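Local coordinates for protein leucine--tRNA ligase (Agrobacterium radiobacter, PDB 5AH5) that probably joins leucine to its cognate tRNA at the expense of ATP, as a leucyl-tRNA synthetase, and confers resistance to the toxic moiety of agrocin 84, at residues C432-T437 / P474-D479; E466-A471 / A480-D485. One frame throughout, in Å; residues are numbered along the deposited sequence.

Interaction 1 (C432-T437 / P474-D479). With ZN (zinc ion), chain H.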
ATOM      1  N   CYS B 432      -4.566 -37.588 -10.601  1.00 44.48           N
ATOM      2  CA  CYS B 432      -4.561 -39.040 -10.746  1.00 52.41           C
ATOM      3  C   CYS B 432      -5.856 -39.414 -11.408  1.00 50.48           C
ATOM      4  O   CYS B 432      -6.903 -39.018 -10.932  1.00 47.86           O
ATOM      5  CB  CYS B 432      -4.466 -39.756  -9.394  1.00 54.17           C
ATOM      6  SG  CYS B 432      -4.571 -41.591  -9.599  1.00 64.64           S
ATOM      7  N   SER B 433      -5.792 -40.189 -12.495  1.00 55.78           N
ATOM      8  CA  SER B 433      -7.023 -40.651 -13.172  1.00 56.82           C
ATOM      9  C   SER B 433      -7.914 -41.490 -12.233  1.00 56.67           C
ATOM     10  O   SER B 433      -9.126 -41.320 -12.241  1.00 61.54           O
ATOM     11  CB  SER B 433      -6.707 -41.374 -14.495  1.00 55.97           C
ATOM     12  OG  SER B 433      -5.587 -42.247 -14.392  1.00 60.20           O
ATOM     13  N   GLU B 434      -7.316 -42.333 -11.383  1.00 68.78           N
ATOM     14  CA  GLU B 434      -8.062 -43.051 -10.305  1.00 71.70           C
ATOM     15  C   GLU B 434      -8.570 -42.066  -9.223  1.00 74.24           C
ATOM     16  O   GLU B 434      -9.763 -41.795  -9.138  1.00 77.92           O
ATOM     17  CB  GLU B 434      -7.204 -44.157  -9.623  1.00 81.04           C
ATOM     18  CG  GLU B 434      -6.519 -45.221 -10.499  1.00 83.91           C
ATOM     19  CD  GLU B 434      -5.450 -46.044  -9.743  1.00 94.10           C
ATOM     20  OE1 GLU B 434      -5.648 -46.354  -8.539  1.00 95.63           O
ATOM     21  OE2 GLU B 434      -4.404 -46.404 -10.349  1.00 88.65           O
ATOM     22  N   CYS B 435      -7.651 -41.488  -8.442  1.00 70.20           N
ATOM     23  CA  CYS B 435      -7.994 -40.813  -7.173  1.00 58.22           C
ATOM     24  C   CYS B 435      -8.458 -39.351  -7.279  1.00 58.23           C
ATOM     25  O   CYS B 435      -9.040 -38.829  -6.321  1.00 55.32           O
ATOM     26  CB  CYS B 435      -6.803 -40.875  -6.237  1.00 56.26           C
ATOM     27  SG  CYS B 435      -5.961 -42.483  -6.215  1.00 57.79           S
ATOM     28  N   GLY B 436      -8.221 -38.683  -8.409  1.00 51.86           N
ATOM     29  CA  GLY B 436      -8.553 -37.247  -8.539  1.00 53.68           C
ATOM     30  C   GLY B 436      -7.390 -36.345  -8.126  1.00 53.08           C
ATOM     31  O   GLY B 436      -6.217 -36.671  -8.411  1.00 52.30           O
ATOM     32  N   THR B 437      -7.682 -35.213  -7.461  1.00 50.22           N
ATOM     33  CA  THR B 437      -6.645 -34.208  -7.199  1.00 52.54           C
ATOM     34  C   THR B 437      -6.013 -34.537  -5.845  1.00 47.48           C
ATOM     35  O   THR B 437      -6.690 -34.595  -4.841  1.00 52.14           O
ATOM     36  CB  THR B 437      -7.189 -32.751  -7.255  1.00 54.56           C
ATOM     37  OG1 THR B 437      -7.995 -32.496  -6.103  1.00 56.35           O
ATOM     38  CG2 THR B 437      -8.034 -32.518  -8.512  1.00 51.07           C
ATOM     39  N   PRO B 474       0.409 -40.005  -4.869  1.00 61.19           N
ATOM     40  CA  PRO B 474       0.815 -40.309  -3.463  1.00 56.00           C
ATOM     41  C   PRO B 474      -0.208 -41.142  -2.674  1.00 54.52           C
ATOM     42  O   PRO B 474       0.137 -41.659  -1.625  1.00 55.73           O
ATOM     43  CB  PRO B 474       0.986 -38.926  -2.817  1.00 58.64           C
ATOM     44  CG  PRO B 474       0.827 -37.923  -3.926  1.00 61.96           C
ATOM     45  CD  PRO B 474       0.067 -38.582  -5.040  1.00 60.16           C
ATOM     46  N   GLN B 475      -1.450 -41.221  -3.156  1.00 55.67           N
ATOM     47  CA  GLN B 475      -2.473 -42.090  -2.592  1.00 62.31           C
ATOM     48  C   GLN B 475      -2.336 -43.564  -3.088  1.00 69.60           C
ATOM     49  O   GLN B 475      -2.053 -44.463  -2.286  1.00 62.49           O
ATOM     50  CB  GLN B 475      -3.842 -41.520  -2.911  1.00 61.05           C
ATOM     51  CG  GLN B 475      -4.966 -42.192  -2.163  1.00 71.53           C
ATOM     52  CD  GLN B 475      -6.218 -41.346  -2.169  1.00 83.85           C
ATOM     53  OE1 GLN B 475      -7.168 -41.639  -2.894  1.00 92.38           O
ATOM     54  NE2 GLN B 475      -6.215 -40.266  -1.380  1.00 92.77           N
ATOM     55  N   CYS B 476      -2.493 -43.811  -4.392  1.00 65.83           N
ATOM     56  CA  CYS B 476      -2.444 -45.192  -4.914  1.00 65.30           C
ATOM     57  C   CYS B 476      -1.061 -45.686  -5.337  1.00 68.37           C
ATOM     58  O   CYS B 476      -0.823 -46.886  -5.341  1.00 74.44           O
ATOM     59  CB  CYS B 476      -3.424 -45.364  -6.076  1.00 65.81           C
ATOM     60  SG  CYS B 476      -2.844 -44.725  -7.655  1.00 67.42           S
ATOM     61  N   GLY B 477      -0.154 -44.787  -5.714  1.00 65.23           N
ATOM     62  CA  GLY B 477       1.125 -45.204  -6.276  1.00 56.88           C
ATOM     63  C   GLY B 477       1.145 -45.372  -7.798  1.00 53.63           C
ATOM     64  O   GLY B 477       2.216 -45.606  -8.359  1.00 56.41           O
ATOM     65  N   GLY B 478      -0.001 -45.264  -8.478  1.00 49.59           N
ATOM     66  CA  GLY B 478      -0.056 -45.284  -9.971  1.00 53.98           C
ATOM     67  C   GLY B 478       0.712 -44.147 -10.672  1.00 60.95           C
ATOM     68  O   GLY B 478       1.319 -43.263 -10.006  1.00 56.54           O
ATOM     69  N   ASP B 479       0.731 -44.187 -12.012  1.00 58.69           N
ATOM     70  CA  ASP B 479       1.312 -43.099 -12.829  1.00 59.92           C
ATOM     71  C   ASP B 479       0.276 -41.985 -13.000  1.00 54.20           C
ATOM     72  O   ASP B 479      -0.886 -42.228 -13.308  1.00 58.59           O
ATOM     73  CB  ASP B 479       1.784 -43.594 -14.200  1.00 66.90           C
ATOM     74  CG  ASP B 479       3.075 -44.413 -14.129  1.00 69.91           C
ATOM     75  OD1 ASP B 479       3.797 -44.360 -13.112  1.00 69.40           O
ATOM     76  OD2 ASP B 479       3.373 -45.115 -15.112  1.00 70.99           O
TER
HETATM   77 ZN    ZN H 900      -4.078 -42.459  -7.403  1.00 63.66          ZN
HETATM   78  O   HOH W   1      -3.347 -40.948 -13.393  1.00 41.68           O
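C432 SG and C476 SG face each other 4.1 Å apart across a zinc ion, in a Cys4 site built from two CxxC turns (zinc knuckles); C473 supplies the fourth sulfur. With chi1 at 176°, C432 turns its SG away from its own backbone N and into the site, where it binds zinc at 2.4 Å. The same sulfur accepts a nearly straight bond from C435 N (174°), which should temper the charge on the thiolate. S433 reaches the other segment through a water that accepts from S433 N and donates to D479 O. The extended side chain of E434 brings its carboxylate alongside C476, OE1 lying 3.4 Å from C476 SG; two groups that are probably both negative sit close here. C476 SG also takes G478 N at 3.0 Å. C435 SG makes the shortest zinc bond of the three, 2.2 Å, against 2.6 Å for C476 SG. Beside it, the amide oxygen OE1 of Q475 lies 3.4 Å from C435 CB. G436 closes the first turn by pairing with C432 through two backbone bonds. The contact thus brings together two turns: one joins strands 425-432 and 438-439, on whose I430 and I438 P474 rests, the other strands 470-472 and 479-482.

Interaction 2 (E466-A471 / A480-D485)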
ATOM      1  N   GLU B 466       7.398 -33.387 -20.466  1.00 31.89           N
ATOM      2  CA  GLU B 466       6.861 -34.686 -20.116  1.00 36.17           C
ATOM      3  C   GLU B 466       7.550 -35.325 -18.940  1.00 28.03           C
ATOM      4  O   GLU B 466       6.855 -35.917 -18.150  1.00 28.60           O
ATOM      5  CB  GLU B 466       6.871 -35.669 -21.343  1.00 44.00           C
ATOM      6  CG  GLU B 466       5.975 -36.887 -21.147  1.00 53.01           C
ATOM      7  CD  GLU B 466       5.881 -37.807 -22.384  1.00 59.82           C
ATOM      8  OE1 GLU B 466       6.917 -38.401 -22.774  1.00 48.24           O
ATOM      9  OE2 GLU B 466       4.767 -37.911 -22.960  1.00 59.26           O
ATOM     10  N   SER B 467       8.871 -35.220 -18.790  1.00 27.35           N
ATOM     11  CA  SER B 467       9.480 -35.829 -17.621  1.00 31.44           C
ATOM     12  C   SER B 467       9.166 -35.037 -16.372  1.00 34.29           C
ATOM     13  O   SER B 467       8.796 -35.634 -15.338  1.00 35.37           O
ATOM     14  CB  SER B 467      10.964 -36.081 -17.731  1.00 37.35           C
ATOM     15  OG  SER B 467      11.642 -35.034 -18.341  1.00 45.58           O
ATOM     16  N   TRP B 468       9.172 -33.704 -16.453  1.00 29.63           N
ATOM     17  CA  TRP B 468       8.724 -32.916 -15.238  1.00 26.25           C
ATOM     18  C   TRP B 468       7.282 -33.254 -14.868  1.00 27.16           C
ATOM     19  O   TRP B 468       6.950 -33.446 -13.697  1.00 28.36           O
ATOM     20  CB  TRP B 468       8.937 -31.456 -15.470  1.00 26.71           C
ATOM     21  CG  TRP B 468       8.674 -30.622 -14.187  1.00 27.86           C
ATOM     22  CD1 TRP B 468       9.593 -30.216 -13.268  1.00 27.63           C
ATOM     23  CD2 TRP B 468       7.427 -30.114 -13.777  1.00 23.26           C
ATOM     24  NE1 TRP B 468       8.957 -29.472 -12.292  1.00 27.66           N
ATOM     25  CE2 TRP B 468       7.624 -29.421 -12.576  1.00 27.55           C
ATOM     26  CE3 TRP B 468       6.149 -30.160 -14.315  1.00 24.37           C
ATOM     27  CZ2 TRP B 468       6.571 -28.750 -11.910  1.00 26.03           C
ATOM     28  CZ3 TRP B 468       5.112 -29.518 -13.646  1.00 25.97           C
ATOM     29  CH2 TRP B 468       5.332 -28.853 -12.437  1.00 26.03           C
ATOM     30  N   MET B 469       6.395 -33.404 -15.844  1.00 28.07           N
ATOM     31  CA  MET B 469       4.993 -33.714 -15.534  1.00 30.07           C
ATOM     32  C   MET B 469       4.668 -35.095 -14.895  1.00 34.75           C
ATOM     33  O   MET B 469       3.603 -35.263 -14.242  1.00 32.63           O
ATOM     34  CB  MET B 469       4.137 -33.570 -16.812  1.00 31.09           C
ATOM     35  CG  MET B 469       3.978 -32.131 -17.285  1.00 33.64           C
ATOM     36  SD  MET B 469       2.917 -31.186 -16.153  1.00 32.03           S
ATOM     37  CE  MET B 469       1.294 -31.750 -16.603  1.00 32.65           C
ATOM     38  N   LYS B 470       5.521 -36.086 -15.161  1.00 36.74           N
ATOM     39  CA  LYS B 470       5.351 -37.448 -14.619  1.00 43.09           C
ATOM     40  C   LYS B 470       5.490 -37.481 -13.119  1.00 39.23           C
ATOM     41  O   LYS B 470       6.457 -36.986 -12.594  1.00 38.29           O
ATOM     42  CB  LYS B 470       6.409 -38.411 -15.197  1.00 52.83           C
ATOM     43  CG  LYS B 470       6.109 -38.804 -16.629  1.00 62.70           C
ATOM     44  CD  LYS B 470       7.184 -39.681 -17.259  1.00 77.57           C
ATOM     45  CE  LYS B 470       6.752 -40.113 -18.668  1.00 87.10           C
ATOM     46  NZ  LYS B 470       7.892 -40.395 -19.603  1.00 90.49           N
ATOM     47  N   ALA B 471       4.506 -38.071 -12.452  1.00 41.65           N
ATOM     48  CA  ALA B 471       4.502 -38.170 -11.006  1.00 46.39           C
ATOM     49  C   ALA B 471       3.739 -39.412 -10.512  1.00 46.04           C
ATOM     50  O   ALA B 471       2.706 -39.802 -11.072  1.00 49.33           O
ATOM     51  CB  ALA B 471       3.858 -36.926 -10.425  1.00 43.59           C
ATOM     52  N   ALA B 480       0.695 -40.757 -12.745  1.00 55.04           N
ATOM     53  CA  ALA B 480      -0.235 -39.604 -12.695  1.00 46.91           C
ATOM     54  C   ALA B 480       0.484 -38.344 -13.211  1.00 42.67           C
ATOM     55  O   ALA B 480       1.581 -38.455 -13.754  1.00 40.23           O
ATOM     56  CB  ALA B 480      -0.724 -39.438 -11.268  1.00 41.25           C
ATOM     57  N   ALA B 481      -0.119 -37.161 -13.053  1.00 35.26           N
ATOM     58  CA  ALA B 481       0.430 -35.957 -13.671  1.00 36.55           C
ATOM     59  C   ALA B 481       0.470 -34.772 -12.666  1.00 29.33           C
ATOM     60  O   ALA B 481      -0.429 -34.615 -11.868  1.00 25.74           O
ATOM     61  CB  ALA B 481      -0.401 -35.607 -14.912  1.00 35.38           C
ATOM     62  N   ARG B 482       1.533 -33.992 -12.696  1.00 28.51           N
ATOM     63  CA  ARG B 482       1.591 -32.773 -11.869  1.00 31.56           C
ATOM     64  C   ARG B 482       0.576 -31.789 -12.394  1.00 29.14           C
ATOM     65  O   ARG B 482       0.143 -31.896 -13.535  1.00 31.35           O
ATOM     66  CB  ARG B 482       2.958 -32.139 -11.916  1.00 30.23           C
ATOM     67  CG  ARG B 482       3.976 -33.000 -11.300  1.00 33.92           C
ATOM     68  CD  ARG B 482       5.218 -32.198 -11.033  1.00 32.68           C
ATOM     69  NE  ARG B 482       6.216 -33.066 -10.518  1.00 34.70           N
ATOM     70  CZ  ARG B 482       6.178 -33.637  -9.308  1.00 40.08           C
ATOM     71  NH1 ARG B 482       5.184 -33.412  -8.447  1.00 38.23           N
ATOM     72  NH2 ARG B 482       7.182 -34.433  -8.954  1.00 42.66           N
ATOM     73  N   ASP B 483       0.163 -30.853 -11.555  1.00 31.39           N
ATOM     74  CA  ASP B 483      -0.616 -29.731 -12.042  1.00 27.92           C
ATOM     75  C   ASP B 483       0.247 -28.954 -13.032  1.00 27.79           C
ATOM     76  O   ASP B 483       1.389 -28.679 -12.725  1.00 27.85           O
ATOM     77  CB  ASP B 483      -1.066 -28.828 -10.885  1.00 32.30           C
ATOM     78  CG  ASP B 483      -2.134 -27.855 -11.329  1.00 31.92           C
ATOM     79  OD1 ASP B 483      -1.831 -26.890 -12.056  1.00 33.30           O
ATOM     80  OD2 ASP B 483      -3.305 -28.136 -11.039  1.00 33.73           O
ATOM     81  N   PRO B 484      -0.278 -28.651 -14.243  1.00 26.93           N
ATOM     82  CA  PRO B 484       0.532 -27.939 -15.231  1.00 30.54           C
ATOM     83  C   PRO B 484       0.684 -26.394 -15.021  1.00 30.68           C
ATOM     84  O   PRO B 484       1.406 -25.748 -15.813  1.00 30.85           O
ATOM     85  CB  PRO B 484      -0.222 -28.216 -16.526  1.00 29.04           C
ATOM     86  CG  PRO B 484      -1.680 -28.280 -16.103  1.00 28.94           C
ATOM     87  CD  PRO B 484      -1.654 -28.894 -14.739  1.00 29.31           C
ATOM     88  N   ASP B 485       0.021 -25.839 -14.004  1.00 29.33           N
ATOM     89  CA  ASP B 485      -0.088 -24.359 -13.811  1.00 31.00           C
ATOM     90  C   ASP B 485       0.688 -23.894 -12.591  1.00 32.02           C
ATOM     91  O   ASP B 485       1.038 -24.723 -11.699  1.00 26.46           O
ATOM     92  CB  ASP B 485      -1.548 -23.936 -13.688  1.00 30.78           C
ATOM     93  CG  ASP B 485      -2.326 -24.131 -14.996  1.00 33.63           C
ATOM     94  OD1 ASP B 485      -1.667 -24.280 -16.052  1.00 35.70           O
ATOM     95  OD2 ASP B 485      -3.574 -24.125 -14.977  1.00 35.12           O
TER
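A480 pairs with A471 near the end of a short antiparallel beta hairpin, strands 470-472 and 479-482, whose connecting turn carries two of the zinc cysteines. The two alanines form a hydrogen-bonded pair: A480 N gives to A471 O at 2.8 Å, and A471 N returns a bond of 3.2 Å to A480 O, from well above the carbonyl plane. A481 and K470 make the next, non-hydrogen-bonded pair, and A481 CA lends a C-H to M469 O. That oxygen also accepts R482 N at 2.9 Å, in the carbonyl plane, so the C-terminal end of the short helix 466-469 is tied directly to the strand.

R482 carries most of the side-chain contact. Its chain runs extended from CG to NE, crossing the W468 indole at about a right angle, and lays CD over the six-membered ring, 3.6 Å from the centroid, as a CH-pi contact. The guanidinium lies further out, tilted 57° to the indole; A471 CB sits over the centre of one of its faces, and NE makes a weak bond to W468 O. The indole NE1 is bound elsewhere, to L448 O. D483 puts its carbonyl O at the W468 edge, while its carboxylate turns to H431 and W189 and its OD1 accepts D485 N in an Asx turn. P484 meets the end of M469, whose chain bends at chi2 and chi3 (-70° and -77°) so that its methyl CE lies 3.3 Å from R482 O and 3.8 Å from P484 CB.

How the interactions relate
Interactions 1 and 2 lie 12 Å apart, centre to centre, in one small zinc-binding module far from the centre of the chain. Their segments alternate along the sequence: 432-437, 466-471, 474-479, then 480-485. The hairpin of interaction 2 therefore holds the second cysteine turn of interaction 1 at its tip, and strand 479-482 runs on from that turn to pair with strand 425-432, which ends at C432. The two contacts touch where A480 CB packs 3.9 Å from C432 CA. The zinc joins the hairpin's tip to the turn after strand 425-432, while interaction 2 ties the hairpin's strands and the preceding helix together. Both lie in an outlying part of the large antiparallel sheet, about 24 to 30 Å (nearest atoms) from the bound tRNA.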